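Local coordinates for Alpha/beta hydrolase (Pectobacterium atrosepticum SCRI1043, PDB 3BDV), which is probably a serine hydrolase of the alpha/beta-hydrolase fold, of unknown substrate, that also binds calcium, at residues T19-P24 / Q74-I79; Q46-R51 / R66-V71; T130-N135 / S153-V158. One frame throughout, in Å; residues are numbered along the deposited sequence. Where two conformers were deposited one is given.

Overall arrangement
All three contacts belong to one parallel sheet. Contact 1 is a buried part of it: strands 19-23 and 76-81 joined by backbone bonds with apolar side chains on both faces. Contact 2 sits at one edge and touches contact 1, since Q46 probably bonds to the backbone of M20 and L22 and E68 packs on V21; there helix 58-70 meets strand 46-47 through a calcium ion, water and a surface arginine rather than through strand pairing. Contact 3, about 19 Å centre to centre from contact 1 and across the chain's centre, repeats the parallel pairing at the opposite edge, where hydroxyls and a histidine-carboxylate bond join the apolar packing.

Contact 1 of 3, residues T19-P24 / Q74-I79; sequences TMVLVP and QPVILI
T19 is bound twice by Q74 and P75, just before strand 76-81. T19 N donates to P75 O at 2.9 Å, and its hydroxyl OG1 accepts Q74 NE2 at 2.7 Å, the oxygen lying close to the plane of the amide. Extended beyond CG (chi2 180°), the Q74 side chain reaches back to this hydroxyl and crosses the T19 side chain at about a right angle. I77 N donates to T19 O, V21 N to I77 O (2.9 Å, nearly straight at 176°), I79 N to V21 O and V23 N to I79 O (2.8 Å). M20 O and L22 N turn to the other neighbour, probably bonding Q46 N and Q46 O, with I48 also meeting L22, while V76 has a backbone hydrogen bond with G98. These are neighbouring strands in the parallel sheet of an alpha/beta-hydrolase fold; strand 76-81 runs on into a GxSxG sequence that is probably the nucleophile elbow, which the V23 side chain touches. On the face carrying V21, V76 and L78, helix 58-70 covers the strands. V21 CG2 presses on V76 CG1 at 3.3 Å, tighter than usual for carbons, and L78 CD2 lies against V21 CB. On the other face the selenomethionine side chain of M20 lies beside that of I77, both pointing the same way (M20 SE to I77 CB 3.9 Å), and I79 CD1 meets M20 CB, beneath helix 174-185.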
loop_
_atom_site.group_PDB
_atom_site.type_symbol
_atom_site.label_atom_id
_atom_site.label_comp_id
_atom_site.label_asym_id
_atom_site.label_seq_id
_atom_site.Cartn_x
_atom_site.Cartn_y
_atom_site.Cartn_z
ATOM N N THR A 19 -12.792 1.896 3.153
ATOM C CA THR A 19 -11.982 1.518 4.293
ATOM C C THR A 19 -10.540 1.357 3.855
ATOM O O THR A 19 -10.266 0.616 2.896
ATOM C CB THR A 19 -12.508 0.187 4.869
ATOM O OG1 THR A 19 -13.812 0.404 5.416
ATOM C CG2 THR A 19 -11.602 -0.367 5.951
HETATM N N MSE A 20 -9.632 2.038 4.530
HETATM C CA MSE A 20 -8.217 1.852 4.265
HETATM C C MSE A 20 -7.723 0.660 5.050
HETATM O O MSE A 20 -7.965 0.576 6.247
HETATM C CB MSE A 20 -7.415 3.048 4.741
HETATM C CG MSE A 20 -7.867 4.369 4.219
HETATM SE SE MSE A 20 -8.047 4.539 2.334
HETATM C CE MSE A 20 -8.110 6.469 2.207
ATOM N N VAL A 21 -6.982 -0.219 4.384
ATOM C CA VAL A 21 -6.309 -1.342 5.039
ATOM C C VAL A 21 -4.780 -1.221 4.878
ATOM O O VAL A 21 -4.274 -1.339 3.771
ATOM C CB VAL A 21 -6.833 -2.690 4.527
ATOM C CG1 VAL A 21 -6.141 -3.803 5.275
ATOM C CG2 VAL A 21 -8.361 -2.789 4.721
ATOM N N LEU A 22 -4.075 -1.013 5.997
ATOM C CA LEU A 22 -2.623 -0.953 6.014
ATOM C C LEU A 22 -1.995 -2.343 5.995
ATOM O O LEU A 22 -2.315 -3.167 6.837
ATOM C CB LEU A 22 -2.112 -0.193 7.243
ATOM C CG LEU A 22 -2.606 1.236 7.321
ATOM C CD1 LEU A 22 -2.468 1.704 8.791
ATOM C CD2 LEU A 22 -1.818 2.147 6.333
ATOM N N VAL A 23 -1.167 -2.603 4.984
ATOM C CA VAL A 23 -0.418 -3.861 4.834
ATOM C C VAL A 23 1.106 -3.661 4.955
ATOM O O VAL A 23 1.765 -3.328 3.987
ATOM C CB VAL A 23 -0.716 -4.553 3.494
ATOM C CG1 VAL A 23 -0.147 -5.961 3.477
ATOM C CG2 VAL A 23 -2.273 -4.583 3.215
ATOM N N PRO A 24 1.671 -3.869 6.155
ATOM C CA PRO A 24 3.125 -3.785 6.333
ATOM C C PRO A 24 3.880 -4.908 5.660
ATOM O O PRO A 24 3.287 -5.956 5.342
ATOM C CB PRO A 24 3.308 -3.829 7.863
ATOM C CG PRO A 24 1.952 -3.416 8.402
ATOM C CD PRO A 24 0.984 -4.061 7.447
ATOM N N GLN A 74 -17.238 -2.029 3.846
ATOM C CA GLN A 74 -17.168 -1.115 2.713
ATOM C C GLN A 74 -16.078 -1.646 1.769
ATOM O O GLN A 74 -15.303 -2.533 2.153
ATOM C CB GLN A 74 -16.769 0.286 3.184
ATOM C CG GLN A 74 -17.492 0.783 4.403
ATOM C CD GLN A 74 -17.046 2.163 4.811
ATOM O OE1 GLN A 74 -17.842 3.092 4.889
ATOM N NE2 GLN A 74 -15.765 2.307 5.068
ATOM N N PRO A 75 -16.024 -1.117 0.543
ATOM C CA PRO A 75 -14.899 -1.400 -0.336
ATOM C C PRO A 75 -13.610 -0.884 0.289
ATOM O O PRO A 75 -13.623 0.170 0.944
ATOM C CB PRO A 75 -15.227 -0.624 -1.588
ATOM C CG PRO A 75 -16.684 -0.376 -1.516
ATOM C CD PRO A 75 -16.953 -0.169 -0.074
ATOM N N VAL A 76 -12.504 -1.599 0.036
ATOM C CA VAL A 76 -11.254 -1.368 0.700
ATOM C C VAL A 76 -10.225 -0.796 -0.274
ATOM O O VAL A 76 -10.229 -1.122 -1.459
ATOM C CB VAL A 76 -10.719 -2.666 1.315
ATOM C CG1 VAL A 76 -9.260 -2.584 1.585
ATOM C CG2 VAL A 76 -11.482 -2.992 2.586
ATOM N N ILE A 77 -9.364 0.064 0.242
ATOM C CA ILE A 77 -8.107 0.385 -0.445
ATOM C C ILE A 77 -6.977 -0.258 0.321
ATOM O O ILE A 77 -6.802 0.029 1.507
ATOM C CB ILE A 77 -7.865 1.910 -0.556
ATOM C CG1 ILE A 77 -8.963 2.549 -1.417
ATOM C CG2 ILE A 77 -6.492 2.165 -1.156
ATOM C CD1 ILE A 77 -8.967 4.072 -1.479
ATOM N N LEU A 78 -6.250 -1.172 -0.326
ATOM C CA LEU A 78 -5.072 -1.810 0.324
ATOM C C LEU A 78 -3.886 -0.876 0.212
ATOM O O LEU A 78 -3.575 -0.414 -0.868
ATOM C CB LEU A 78 -4.736 -3.130 -0.357
ATOM C CG LEU A 78 -5.785 -4.247 -0.221
ATOM C CD1 LEU A 78 -5.293 -5.476 -0.970
ATOM C CD2 LEU A 78 -6.114 -4.540 1.248
ATOM N N ILE A 79 -3.232 -0.574 1.321
ATOM C CA ILE A 79 -2.087 0.390 1.296
ATOM C C ILE A 79 -0.890 -0.447 1.780
ATOM O O ILE A 79 -0.712 -0.746 2.987
ATOM C CB ILE A 79 -2.326 1.613 2.177
ATOM C CG1 ILE A 79 -3.571 2.410 1.776
ATOM C CG2 ILE A 79 -1.064 2.508 2.210
ATOM C CD1 ILE A 79 -3.991 3.508 2.753
#

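Contact 2 of 3, residues Q46-R51 / R66-V71; sequences QRIRQR and RRELSV. With CA (calcium ion), chain C.
E68 and the backbone carbonyl of R47 grip one calcium ion between helix 58-70 and strand 46-47. The carboxylate binds it with both oxygens, OE1 at 2.5 Å and OE2 at 2.6 Å from the ion, while R47 O stands 2.4 Å from it and three waters complete the observed shell. One of these waters also accepts R47 N. Shared binding to the ion probably offsets the repulsion between E68 OE1 and R47 O, 3.3 Å apart. E68 gets there by swinging CG away from its backbone N (chi1 -163°) and then bending at chi2 (75°). This is the packed end of the contact: the I48 and E68 side chains cross at a slant, I48 CG2 nearest E68 CB at 4.1 Å, I48 also touches A64 and I65 of the same helix, and E68 rests on V21. In the fold, strand 46-47 is an outermost strand of the parallel sheet, and helix 58-70 covers one sheet face beside it. The R47 side chain turns from the metal to salt bridges with E39 and D28, and R49 also reaches E39. Toward solvent the contact is looser and largely wet. R67 NH2 donates to R49 O at 2.9 Å, in the carbonyl plane and close to its own guanidinium plane, although the bond is bent. Water accepts from R67 NE, another water links R67 NH2 to Q50 OE1, and a third donates to E68 OE1 beside the metal.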
loop_
_atom_site.group_PDB
_atom_site.type_symbol
_atom_site.label_atom_id
_atom_site.label_comp_id
_atom_site.label_asym_id
_atom_site.label_seq_id
_atom_site.Cartn_x
_atom_site.Cartn_y
_atom_site.Cartn_z
ATOM N N GLN A 46 -7.865 0.477 9.087
ATOM C CA GLN A 46 -7.593 -0.888 9.510
ATOM C C GLN A 46 -6.169 -1.289 9.178
ATOM O O GLN A 46 -5.495 -0.624 8.409
ATOM C CB GLN A 46 -8.572 -1.837 8.851
ATOM C CG GLN A 46 -10.047 -1.654 9.272
ATOM C CD GLN A 46 -10.238 -1.677 10.786
ATOM O OE1 GLN A 46 -10.009 -2.694 11.439
ATOM N NE2 GLN A 46 -10.648 -0.549 11.346
ATOM N N ARG A 47 -5.722 -2.384 9.776
ATOM C CA ARG A 47 -4.346 -2.839 9.634
ATOM C C ARG A 47 -4.267 -4.330 9.847
ATOM O O ARG A 47 -4.926 -4.889 10.745
ATOM C CB ARG A 47 -3.460 -2.073 10.619
ATOM C CG ARG A 47 -2.010 -2.464 10.588
ATOM C CD ARG A 47 -1.218 -1.509 11.414
ATOM N NE ARG A 47 0.131 -2.013 11.594
ATOM C CZ ARG A 47 1.187 -1.251 11.853
ATOM N NH1 ARG A 47 1.059 0.041 12.045
ATOM N NH2 ARG A 47 2.371 -1.809 11.989
ATOM N N ILE A 48 -3.487 -5.018 9.013
ATOM C CA ILE A 48 -3.452 -6.479 9.111
ATOM C C ILE A 48 -2.590 -6.823 10.306
ATOM O O ILE A 48 -1.691 -6.074 10.660
ATOM C CB ILE A 48 -2.942 -7.203 7.816
ATOM C CG1 ILE A 48 -1.501 -6.808 7.496
ATOM C CG2 ILE A 48 -3.870 -6.957 6.590
ATOM C CD1 ILE A 48 -0.752 -7.916 6.747
ATOM N N ARG A 49 -2.873 -7.969 10.902
ATOM C CA ARG A 49 -2.087 -8.522 11.985
ATOM C C ARG A 49 -1.703 -9.972 11.678
ATOM O O ARG A 49 -2.456 -10.695 11.058
ATOM C CB ARG A 49 -2.926 -8.529 13.256
ATOM C CG ARG A 49 -3.574 -7.243 13.583
ATOM C CD ARG A 49 -2.595 -6.129 13.909
ATOM N NE ARG A 49 -3.336 -4.894 14.091
ATOM C CZ ARG A 49 -2.776 -3.691 14.196
ATOM N NH1 ARG A 49 -1.475 -3.541 14.211
ATOM N NH2 ARG A 49 -3.535 -2.627 14.337
ATOM N N GLN A 50 -0.573 -10.413 12.208
ATOM C CA GLN A 50 -0.268 -11.850 12.223
ATOM C C GLN A 50 0.722 -12.203 13.318
ATOM O O GLN A 50 1.346 -11.318 13.926
ATOM C CB GLN A 50 0.244 -12.334 10.848
ATOM C CG GLN A 50 1.337 -11.498 10.286
ATOM C CD GLN A 50 1.762 -11.871 8.851
ATOM O OE1 GLN A 50 1.517 -12.970 8.382
ATOM N NE2 GLN A 50 2.458 -10.963 8.198
ATOM N N ARG A 51 0.876 -13.516 13.538
ATOM C CA ARG A 51 1.695 -14.024 14.602
ATOM C C ARG A 51 3.173 -13.883 14.313
ATOM O O ARG A 51 3.945 -13.628 15.221
ATOM C CB ARG A 51 1.357 -15.508 14.862
ATOM C CG ARG A 51 -0.051 -15.730 15.379
ATOM C CD ARG A 51 -0.263 -17.164 15.912
ATOM N NE ARG A 51 0.459 -17.415 17.165
ATOM C CZ ARG A 51 1.343 -18.395 17.374
ATOM N NH1 ARG A 51 1.674 -19.254 16.416
ATOM N NH2 ARG A 51 1.919 -18.518 18.559
ATOM N N ARG A 66 -6.882 -11.496 3.536
ATOM C CA ARG A 66 -8.199 -12.160 3.425
ATOM C C ARG A 66 -8.984 -12.054 4.754
ATOM O O ARG A 66 -10.150 -11.646 4.759
ATOM C CB ARG A 66 -8.060 -13.638 3.039
ATOM C CG ARG A 66 -7.849 -13.949 1.546
ATOM C CD ARG A 66 -8.543 -15.255 1.114
ATOM N NE ARG A 66 -7.635 -16.373 0.829
ATOM C CZ ARG A 66 -6.880 -16.494 -0.274
ATOM N NH1 ARG A 66 -6.863 -15.550 -1.214
ATOM N NH2 ARG A 66 -6.106 -17.565 -0.435
ATOM N N ARG A 67 -8.352 -12.413 5.879
ATOM C CA ARG A 67 -9.019 -12.298 7.194
ATOM C C ARG A 67 -9.572 -10.920 7.352
ATOM O O ARG A 67 -10.732 -10.727 7.699
ATOM C CB ARG A 67 -8.072 -12.539 8.371
ATOM C CG ARG A 67 -7.616 -13.967 8.509
ATOM C CD ARG A 67 -6.980 -14.245 9.881
ATOM N NE ARG A 67 -5.703 -13.541 10.130
ATOM C CZ ARG A 67 -4.490 -13.986 9.777
ATOM N NH1 ARG A 67 -4.342 -15.112 9.093
ATOM N NH2 ARG A 67 -3.410 -13.283 10.097
ATOM N N GLU A 68 -8.723 -9.946 7.073
ATOM C CA GLU A 68 -9.061 -8.565 7.237
ATOM C C GLU A 68 -10.255 -8.156 6.384
ATOM O O GLU A 68 -11.124 -7.395 6.828
ATOM C CB GLU A 68 -7.854 -7.726 6.847
ATOM C CG GLU A 68 -7.915 -6.320 7.338
ATOM C CD GLU A 68 -7.636 -6.183 8.804
ATOM O OE1 GLU A 68 -7.022 -7.066 9.433
ATOM O OE2 GLU A 68 -8.081 -5.193 9.373
ATOM N N LEU A 69 -10.282 -8.646 5.142
ATOM C CA LEU A 69 -11.347 -8.259 4.192
ATOM C C LEU A 69 -12.684 -8.872 4.554
ATOM O O LEU A 69 -13.726 -8.268 4.318
ATOM C CB LEU A 69 -10.970 -8.655 2.760
ATOM C CG LEU A 69 -9.780 -7.867 2.171
ATOM C CD1 LEU A 69 -9.525 -8.347 0.764
ATOM C CD2 LEU A 69 -9.974 -6.373 2.189
ATOM N N SER A 70 -12.639 -10.066 5.142
ATOM C CA SER A 70 -13.844 -10.832 5.448
ATOM C C SER A 70 -14.770 -10.036 6.340
ATOM O O SER A 70 -15.980 -10.210 6.271
ATOM C CB SER A 70 -13.489 -12.139 6.169
ATOM O OG SER A 70 -12.966 -11.891 7.481
ATOM N N VAL A 71 -14.205 -9.198 7.207
ATOM C CA VAL A 71 -15.015 -8.389 8.144
ATOM C C VAL A 71 -15.212 -6.926 7.739
ATOM O O VAL A 71 -15.883 -6.166 8.445
ATOM C CB VAL A 71 -14.419 -8.434 9.531
ATOM C CG1 VAL A 71 -14.351 -9.896 9.980
ATOM C CG2 VAL A 71 -13.041 -7.769 9.547
HETATM CA CA CA C . -7.013 -5.792 11.617
HETATM O O HOH W 1 -7.651 -3.509 11.703
HETATM O O HOH W 2 -5.463 -9.715 9.375
HETATM O O HOH W 3 -5.728 -10.778 11.721
HETATM O O HOH W 4 -1.064 -14.896 8.478
HETATM O O HOH W 5 -6.879 -7.849 12.559
HETATM O O HOH W 6 -9.364 -6.329 11.996
#

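Contact 3 of 3, residues T130-N135 / S153-V158; sequences TFASHN and SELVDV
T130 pairs with L155, F131 with V156 and A132 with D157, three parallel bridges between strands whose axes approach to 4.7 Å with their directions 30° apart. T130 N donates to E154 O and V156 N to T130 O (2.7 Å); A132 N then reaches V156 O, and V158 N closes the series on A132 O at 3.1 Å. With helix 141-151 between them, the strands form a beta-alpha-beta unit at the edge of the sheet.

On the face of T130, A132 and L155, L155 CD2 fills in against A132 CB (3.8 Å) and T130 CG2, covered by A144, A148 and F141. The other face holds F131 and V156, side by side and pointing the same way. V156 CG1 comes to 3.6 Å from F131 CD2, V156 CG2 sits above the rim of the ring, and V158 CG1 meets the ring edge in plane; W173 approaches F131 edge-to-face.

Polar side chains mark both ends. At the start, T130 OG1 donates to S153 OG at 2.7 Å, and S153 OG in turn donates a hydrogen bond to E154 O from above the carbonyl plane, so E154 O has two donors. Further along, S133 OG accepts N135 N in an ST turn and bonds to G162 O. H134 stacks on F141 and points NE2 straight at D157 OD2 (2.9 Å, 170°), within its ring plane, on the syn side but 30° out of the carboxylate plane; D157 OD1 takes G159 N. The geometry is consistent with a hydrogen on H134 NE2, and the bond ties the loop after strand 128-132, which in alpha/beta-hydrolases commonly carries the triad acid, to D157 on the edge strand.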
loop_
_atom_site.group_PDB
_atom_site.type_symbol
_atom_site.label_atom_id
_atom_site.label_comp_id
_atom_site.label_asym_id
_atom_site.label_seq_id
_atom_site.Cartn_x
_atom_site.Cartn_y
_atom_site.Cartn_z
ATOM N N THR A 130 1.485 3.462 -7.552
ATOM C CA THR A 130 2.762 2.906 -7.111
ATOM C C THR A 130 3.745 4.033 -6.828
ATOM O O THR A 130 3.902 4.910 -7.671
ATOM C CB THR A 130 3.358 1.937 -8.142
ATOM O OG1 THR A 130 2.458 0.827 -8.308
ATOM C CG2 THR A 130 4.759 1.376 -7.695
ATOM N N PHE A 131 4.401 3.996 -5.678
ATOM C CA PHE A 131 5.395 5.013 -5.317
ATOM C C PHE A 131 6.750 4.308 -5.318
ATOM O O PHE A 131 6.896 3.240 -4.699
ATOM C CB PHE A 131 5.138 5.552 -3.914
ATOM C CG PHE A 131 3.860 6.318 -3.805
ATOM C CD1 PHE A 131 2.651 5.682 -3.722
ATOM C CD2 PHE A 131 3.869 7.694 -3.761
ATOM C CE1 PHE A 131 1.469 6.410 -3.656
ATOM C CE2 PHE A 131 2.687 8.408 -3.680
ATOM C CZ PHE A 131 1.496 7.776 -3.641
ATOM N N ALA A 132 7.704 4.885 -6.036
ATOM C CA ALA A 132 9.018 4.253 -6.256
ATOM C C ALA A 132 10.127 5.233 -5.919
ATOM O O ALA A 132 10.075 6.371 -6.282
ATOM C CB ALA A 132 9.131 3.768 -7.687
ATOM N N SER A 133 11.148 4.742 -5.223
ATOM C CA SER A 133 12.348 5.513 -4.862
ATOM C C SER A 133 13.525 5.174 -5.822
ATOM O O SER A 133 13.561 4.081 -6.439
ATOM C CB SER A 133 12.705 5.174 -3.412
ATOM O OG SER A 133 13.990 5.613 -3.067
ATOM N N HIS A 134 14.464 6.123 -5.964
ATOM C CA HIS A 134 15.632 5.844 -6.779
ATOM C C HIS A 134 16.764 5.149 -6.030
ATOM O O HIS A 134 17.745 4.792 -6.657
ATOM C CB HIS A 134 16.207 7.116 -7.389
ATOM C CG HIS A 134 15.419 7.614 -8.535
ATOM N ND1 HIS A 134 15.815 7.415 -9.841
ATOM C CD2 HIS A 134 14.208 8.218 -8.580
ATOM C CE1 HIS A 134 14.894 7.932 -10.641
ATOM N NE2 HIS A 134 13.935 8.461 -9.904
ATOM N N ASN A 135 16.675 5.062 -4.704
ATOM C CA ASN A 135 17.672 4.340 -3.866
ATOM C C ASN A 135 17.058 3.398 -2.826
ATOM O O ASN A 135 17.455 3.342 -1.656
ATOM C CB ASN A 135 18.692 5.278 -3.256
ATOM C CG ASN A 135 18.111 6.210 -2.218
ATOM O OD1 ASN A 135 16.896 6.467 -2.187
ATOM N ND2 ASN A 135 18.995 6.763 -1.375
ATOM N N SER A 153 -0.443 0.612 -13.400
ATOM C CA SER A 153 -0.476 1.487 -12.263
ATOM C C SER A 153 0.132 2.826 -12.625
ATOM O O SER A 153 1.068 2.893 -13.406
ATOM C CB SER A 153 0.366 0.839 -11.154
ATOM O OG SER A 153 0.556 1.697 -10.046
ATOM N N GLU A 154 -0.355 3.903 -11.994
ATOM C CA GLU A 154 0.300 5.185 -12.056
ATOM C C GLU A 154 1.601 5.042 -11.271
ATOM O O GLU A 154 1.611 4.354 -10.240
ATOM C CB GLU A 154 -0.536 6.249 -11.349
ATOM C CG GLU A 154 -0.590 7.556 -12.025
ATOM C CD GLU A 154 -1.488 8.562 -11.300
ATOM O OE1 GLU A 154 -2.609 8.194 -10.900
ATOM O OE2 GLU A 154 -1.053 9.703 -11.138
ATOM N N LEU A 155 2.657 5.692 -11.729
ATOM C CA LEU A 155 3.971 5.598 -11.099
ATOM C C LEU A 155 4.403 6.948 -10.585
ATOM O O LEU A 155 4.564 7.881 -11.350
ATOM C CB LEU A 155 4.998 5.060 -12.095
ATOM C CG LEU A 155 6.395 4.627 -11.615
ATOM C CD1 LEU A 155 7.373 5.882 -11.488
ATOM C CD2 LEU A 155 6.360 3.804 -10.320
ATOM N N VAL A 156 4.583 7.020 -9.276
ATOM C CA VAL A 156 4.949 8.250 -8.580
ATOM C C VAL A 156 6.373 8.119 -8.132
ATOM O O VAL A 156 6.681 7.281 -7.293
ATOM C CB VAL A 156 4.033 8.516 -7.379
ATOM C CG1 VAL A 156 4.457 9.832 -6.614
ATOM C CG2 VAL A 156 2.579 8.582 -7.866
ATOM N N ASP A 157 7.224 8.892 -8.784
ATOM C CA ASP A 157 8.665 9.010 -8.456
ATOM C C ASP A 157 8.869 9.938 -7.250
ATOM O O ASP A 157 8.617 11.121 -7.337
ATOM C CB ASP A 157 9.366 9.535 -9.718
ATOM C CG ASP A 157 10.859 9.665 -9.576
ATOM O OD1 ASP A 157 11.382 9.593 -8.447
ATOM O OD2 ASP A 157 11.509 9.814 -10.633
ATOM N N VAL A 158 9.298 9.360 -6.118
ATOM C CA VAL A 158 9.523 10.070 -4.856
ATOM C C VAL A 158 11.012 10.404 -4.668
ATOM O O VAL A 158 11.439 10.776 -3.582
ATOM C CB VAL A 158 8.912 9.323 -3.626
ATOM C CG1 VAL A 158 7.377 9.251 -3.770
ATOM C CG2 VAL A 158 9.528 7.929 -3.468
#